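Local atomic coordinates of cell division protein SepF (Methanobrevibacter smithii, PDB entry 7AL1), a protein that serves as the FtsZ anchor in archaea, probably tethering it to the cell membrane, the piece described here being its C-terminal part. Residues M15-K20 / N37-D42; L41-L46 / N82-A87. All coordinates share one frame; numbering follows the deposited sequence. Where two conformers were deposited one is given.

Overall arrangement
From the N terminus, strand 13-17 leads into helix 22-33, and the chain returns along strand 39-42 to close the first loop at contact 1 (15-20 with 37-42). From Leu41 and Asp42, which both contacts share, the chain enters helices 44-49 and 51-68, makes strand 71-78 and comes back through strand 81-87 to close the longer second loop at contact 2 (41-46 with 82-87). The two loops follow one another, neither nesting nor crossing. Strand 39-42 thus has a parallel neighbour, 13-17, and an antiparallel one, 81-87. Beyond 13-17 the sheet continues into the second subunit, by a parallel ladder at Met15 and Leu16.

Contact 1 (M15-K20 / N37-D42); sequences MLIRPK and NPVILD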
# COMPACT_ATOMS: atom_id res chain seq x y z
N MET A 15 3.54 4.71 6.43
CA MET A 15 3.70 6.09 6.01
C MET A 15 3.38 6.22 4.54
O MET A 15 3.72 5.35 3.74
CB MET A 15 5.13 6.57 6.22
CG MET A 15 5.78 6.09 7.48
SD MET A 15 4.95 6.75 8.93
CE MET A 15 5.25 8.49 8.66
N LEU A 16 2.73 7.30 4.17
CA LEU A 16 2.43 7.61 2.78
C LEU A 16 3.14 8.91 2.46
O LEU A 16 2.93 9.92 3.13
CB LEU A 16 0.93 7.75 2.55
CG LEU A 16 0.20 6.42 2.84
CD1 LEU A 16 -0.58 6.56 4.14
CD2 LEU A 16 -0.74 6.00 1.74
N ILE A 17 3.98 8.89 1.43
CA ILE A 17 4.88 10.00 1.13
C ILE A 17 5.01 10.14 -0.39
O ILE A 17 5.24 9.12 -1.06
CB ILE A 17 6.27 9.72 1.76
CG1 ILE A 17 6.19 9.40 3.27
CG2 ILE A 17 7.22 10.89 1.58
CD1 ILE A 17 7.50 8.88 3.97
N ARG A 18 4.93 11.37 -0.90
CA ARG A 18 5.17 11.73 -2.30
C ARG A 18 6.37 12.67 -2.30
O ARG A 18 6.21 13.91 -2.22
CB ARG A 18 3.93 12.37 -2.92
CG ARG A 18 4.09 12.73 -4.36
CD ARG A 18 2.74 13.12 -4.93
NE ARG A 18 2.79 13.42 -6.35
CZ ARG A 18 2.85 14.65 -6.86
NH1 ARG A 18 2.90 15.71 -6.06
NH2 ARG A 18 2.88 14.80 -8.18
N PRO A 19 7.60 12.15 -2.38
CA PRO A 19 8.75 13.03 -2.18
C PRO A 19 8.89 14.05 -3.30
O PRO A 19 8.63 13.77 -4.48
CB PRO A 19 9.97 12.09 -2.18
CG PRO A 19 9.47 10.82 -2.78
CD PRO A 19 8.01 10.74 -2.44
N LYS A 20 9.36 15.25 -2.92
CA LYS A 20 9.66 16.30 -3.88
C LYS A 20 11.12 16.71 -3.90
O LYS A 20 11.53 17.40 -4.85
CB LYS A 20 8.82 17.55 -3.57
CG LYS A 20 7.34 17.33 -3.69
CD LYS A 20 6.60 18.65 -3.71
CE LYS A 20 5.11 18.43 -3.75
NZ LYS A 20 4.39 19.73 -3.76
N ASN A 37 9.09 1.38 9.68
CA ASN A 37 7.74 1.62 9.19
C ASN A 37 7.68 1.34 7.69
O ASN A 37 8.54 1.83 6.95
CB ASN A 37 7.35 3.08 9.41
CG ASN A 37 7.06 3.39 10.84
OD1 ASN A 37 6.66 2.51 11.60
ND2 ASN A 37 7.23 4.65 11.21
N PRO A 38 6.73 0.56 7.21
CA PRO A 38 6.50 0.49 5.76
C PRO A 38 6.17 1.87 5.22
O PRO A 38 5.59 2.72 5.91
CB PRO A 38 5.29 -0.44 5.64
CG PRO A 38 5.24 -1.19 6.93
CD PRO A 38 5.76 -0.24 7.98
N VAL A 39 6.53 2.09 3.96
CA VAL A 39 6.25 3.34 3.28
C VAL A 39 5.58 3.03 1.96
O VAL A 39 6.09 2.24 1.16
CB VAL A 39 7.53 4.18 3.05
CG1 VAL A 39 7.20 5.45 2.26
CG2 VAL A 39 8.19 4.52 4.37
N ILE A 40 4.42 3.62 1.73
CA ILE A 40 3.81 3.64 0.40
C ILE A 40 4.29 4.92 -0.27
O ILE A 40 3.92 6.03 0.14
CB ILE A 40 2.28 3.54 0.45
CG1 ILE A 40 1.87 2.20 1.08
CG2 ILE A 40 1.74 3.70 -0.95
CD1 ILE A 40 0.39 2.08 1.42
N LEU A 41 5.19 4.77 -1.23
CA LEU A 41 5.96 5.84 -1.82
C LEU A 41 5.35 6.16 -3.18
O LEU A 41 5.16 5.25 -4.00
CB LEU A 41 7.38 5.28 -2.02
CG LEU A 41 8.47 6.18 -2.53
CD1 LEU A 41 8.66 7.32 -1.61
CD2 LEU A 41 9.76 5.39 -2.63
N ASP A 42 5.08 7.44 -3.45
CA ASP A 42 4.60 7.89 -4.75
C ASP A 42 5.74 8.67 -5.41
O ASP A 42 6.05 9.79 -4.99
CB ASP A 42 3.35 8.77 -4.64
CG ASP A 42 2.87 9.26 -5.97
OD1 ASP A 42 3.44 8.92 -7.01
OD2 ASP A 42 1.87 10.05 -5.98
O HOH W 1 7.54 11.85 -6.12
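Met15 to Ile17 and Val39 to Leu41 pair as parallel neighbours, their short axes 10° apart. Four backbone hydrogen bonds hold the ladder. Met15 N gives to Pro38 O, Met15 O receives Ile40 N at 2.7 Å, Ile17 N gives to Ile40 O, and Ile17 O receives Asp42 N at 2.9 Å. The two strands are the ends of a beta-alpha-beta crossover whose helix, 22-33, packs against Val39 and Leu41 on one side of the sheet. Leu16 and Ile40 face the other side, lying side by side with Leu16 CD2 4.1 Å from Ile40 CD1, and both touch the second subunit.

Two further pairs are apolar. Ile17 and Val39 slant across each other, with Ile17 CD1, in one of two conformers, 3.8 Å from Val39 CG1. The Pro19 ring crosses Leu41 at about a right angle, its CD 3.6 Å from Leu41 CD1. Met15 CG is anti to the carbonyl carbon, and the bend at chi2 (-65°) sets SD in van der Waals contact with Asn37 ND2 at 3.8 Å; that amide is hydrogen-bonded to Gln31.

At the C-terminal end of the ladder, Arg18 and Asp42 form the charged pair. Matching first torsions, CG anti to the backbone N, and an Arg18 chain extended to NE lay the two side chains side by side. Asp42 OD2 lies near the guanidinium plane, at its edge, 3.5 Å from Arg18 NE: a long, weak salt bridge, with the planes 55° apart. NE also bonds to Ser44 OG. A water donates to both Pro19 O and Asp42 O, 2.8 Å from each.

Contact 2 (L41-L46 / N82-A87); sequences LDLSFL and NLIIIA
The carboxylate of Asp42 is gripped on both faces by backbone amides: Asn82 N meets OD1 from one side and Ser44 N from the other. Each donor stands more than 40° out of the plane. The bond from Asn82 N to Asp42 OD1 is 3.0 Å and nearly straight (171°), whereas that from Ser44 N is more bent. Ser44 OG lies 2.8 Å from OD1 as well, but it also has the carbonyl of Asp80 within hydrogen-bonding reach. Leu83 crosses the Asp42 side chain obliquely, its CD2 3.4 Å from Asp42 CB. The second flat group, the Asn82 amide, is directed elsewhere, its ND2 bonding to Glu47.

Accepting from a backbone N two residues ahead makes Asp42 the head of an Asx turn, which carries the chain from the end of an inner strand into helix 44-49, with Leu43 at its N-cap position. Pinning Asn82 N with the same oxygen ties that turn to the neighbouring strand.

Before the turn the strands are antiparallel. Leu41 and Ile84 form a hydrogen-bonded pair, with Leu41 N to Ile84 O at 2.8 Å and Ile84 N to Leu41 O at 2.9 Å; Asp42 and Leu83 form the non-hydrogen-bonded pair that follows. Leu43 N then gives to Asn82 O, also at 2.8 Å.

On the helix-covered side, the side chains of Leu43 and Ile84 cross, with Leu43 CD1 3.5 Å from Ile84 CD1. Leu41 CG, anti to the backbone N (chi1 -175°), carries CD2 to 3.7 Å from Ile86 CD1 in one of the isoleucine's two conformers. Phe54 of helix 51-68 touches Leu43 and Asn82.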
# COMPACT_ATOMS: atom_id res chain seq x y z
N LEU A 41 5.19 4.77 -1.23
CA LEU A 41 5.96 5.84 -1.82
C LEU A 41 5.35 6.16 -3.18
O LEU A 41 5.16 5.25 -4.00
CB LEU A 41 7.38 5.28 -2.02
CG LEU A 41 8.47 6.18 -2.53
CD1 LEU A 41 8.66 7.32 -1.61
CD2 LEU A 41 9.76 5.39 -2.63
N ASP A 42 5.08 7.44 -3.45
CA ASP A 42 4.60 7.89 -4.75
C ASP A 42 5.74 8.67 -5.41
O ASP A 42 6.05 9.79 -4.99
CB ASP A 42 3.35 8.77 -4.64
CG ASP A 42 2.87 9.26 -5.97
OD1 ASP A 42 3.44 8.92 -7.01
OD2 ASP A 42 1.87 10.05 -5.98
N LEU A 43 6.39 8.09 -6.42
CA LEU A 43 7.53 8.69 -7.09
C LEU A 43 7.16 9.57 -8.26
O LEU A 43 8.05 10.02 -9.00
CB LEU A 43 8.50 7.60 -7.57
CG LEU A 43 9.24 6.89 -6.44
CD1 LEU A 43 10.20 5.87 -7.02
CD2 LEU A 43 10.03 7.89 -5.62
N SER A 44 5.88 9.87 -8.45
CA SER A 44 5.45 10.55 -9.66
C SER A 44 5.98 11.98 -9.76
O SER A 44 6.22 12.46 -10.86
CB SER A 44 3.92 10.56 -9.77
OG SER A 44 3.30 11.22 -8.68
N PHE A 45 6.10 12.69 -8.64
CA PHE A 45 6.61 14.05 -8.75
C PHE A 45 8.07 14.04 -9.19
O PHE A 45 8.46 14.80 -10.09
CB PHE A 45 6.45 14.79 -7.42
CG PHE A 45 7.01 16.19 -7.44
CD1 PHE A 45 8.34 16.45 -7.23
CD2 PHE A 45 6.17 17.26 -7.69
CE1 PHE A 45 8.83 17.74 -7.23
CE2 PHE A 45 6.67 18.55 -7.71
CZ PHE A 45 8.00 18.79 -7.48
N LEU A 46 8.89 13.20 -8.55
CA LEU A 46 10.28 13.09 -8.97
C LEU A 46 10.37 12.66 -10.43
O LEU A 46 11.17 13.20 -11.20
CB LEU A 46 11.03 12.12 -8.07
CG LEU A 46 11.12 12.48 -6.59
CD1 LEU A 46 11.98 11.46 -5.83
CD2 LEU A 46 11.65 13.87 -6.35
N ASN A 82 2.99 6.90 -9.20
CA ASN A 82 3.98 5.83 -9.38
C ASN A 82 4.20 5.26 -7.98
O ASN A 82 5.07 5.73 -7.24
CB ASN A 82 5.25 6.37 -10.01
CG ASN A 82 6.25 5.29 -10.34
OD1 ASN A 82 6.10 4.14 -9.92
ND2 ASN A 82 7.30 5.65 -11.10
N LEU A 83 3.37 4.28 -7.60
CA LEU A 83 3.24 3.85 -6.21
C LEU A 83 4.01 2.55 -5.99
O LEU A 83 3.76 1.54 -6.66
CB LEU A 83 1.77 3.62 -5.85
CG LEU A 83 0.84 4.81 -5.89
CD1 LEU A 83 -0.52 4.37 -5.32
CD2 LEU A 83 1.38 5.99 -5.14
N ILE A 84 4.89 2.57 -5.00
CA ILE A 84 5.69 1.42 -4.56
C ILE A 84 5.52 1.27 -3.06
O ILE A 84 5.45 2.27 -2.35
CB ILE A 84 7.17 1.66 -4.88
CG1 ILE A 84 7.36 1.92 -6.37
CG2 ILE A 84 8.10 0.53 -4.43
CD1 ILE A 84 8.59 2.76 -6.69
N ILE A 85 5.39 0.05 -2.57
CA ILE A 85 5.46 -0.18 -1.13
C ILE A 85 6.83 -0.71 -0.75
O ILE A 85 7.32 -1.68 -1.35
CB ILE A 85 4.34 -1.09 -0.59
CG1 ILE A 85 4.46 -1.13 0.95
CG2 ILE A 85 4.35 -2.45 -1.21
CD1 ILE A 85 3.23 -1.57 1.66
N ILE A 86 7.47 -0.06 0.20
CA ILE A 86 8.72 -0.52 0.77
C ILE A 86 8.44 -1.04 2.17
O ILE A 86 7.98 -0.30 3.04
CB ILE A 86 9.76 0.62 0.83
CG1 ILE A 86 10.01 1.18 -0.56
CG2 ILE A 86 11.05 0.12 1.49
CD1 ILE A 86 10.70 2.50 -0.52
N ALA A 87 8.74 -2.31 2.40
CA ALA A 87 8.48 -2.94 3.68
C ALA A 87 9.79 -3.23 4.37
O ALA A 87 10.67 -3.85 3.77
CB ALA A 87 7.71 -4.24 3.47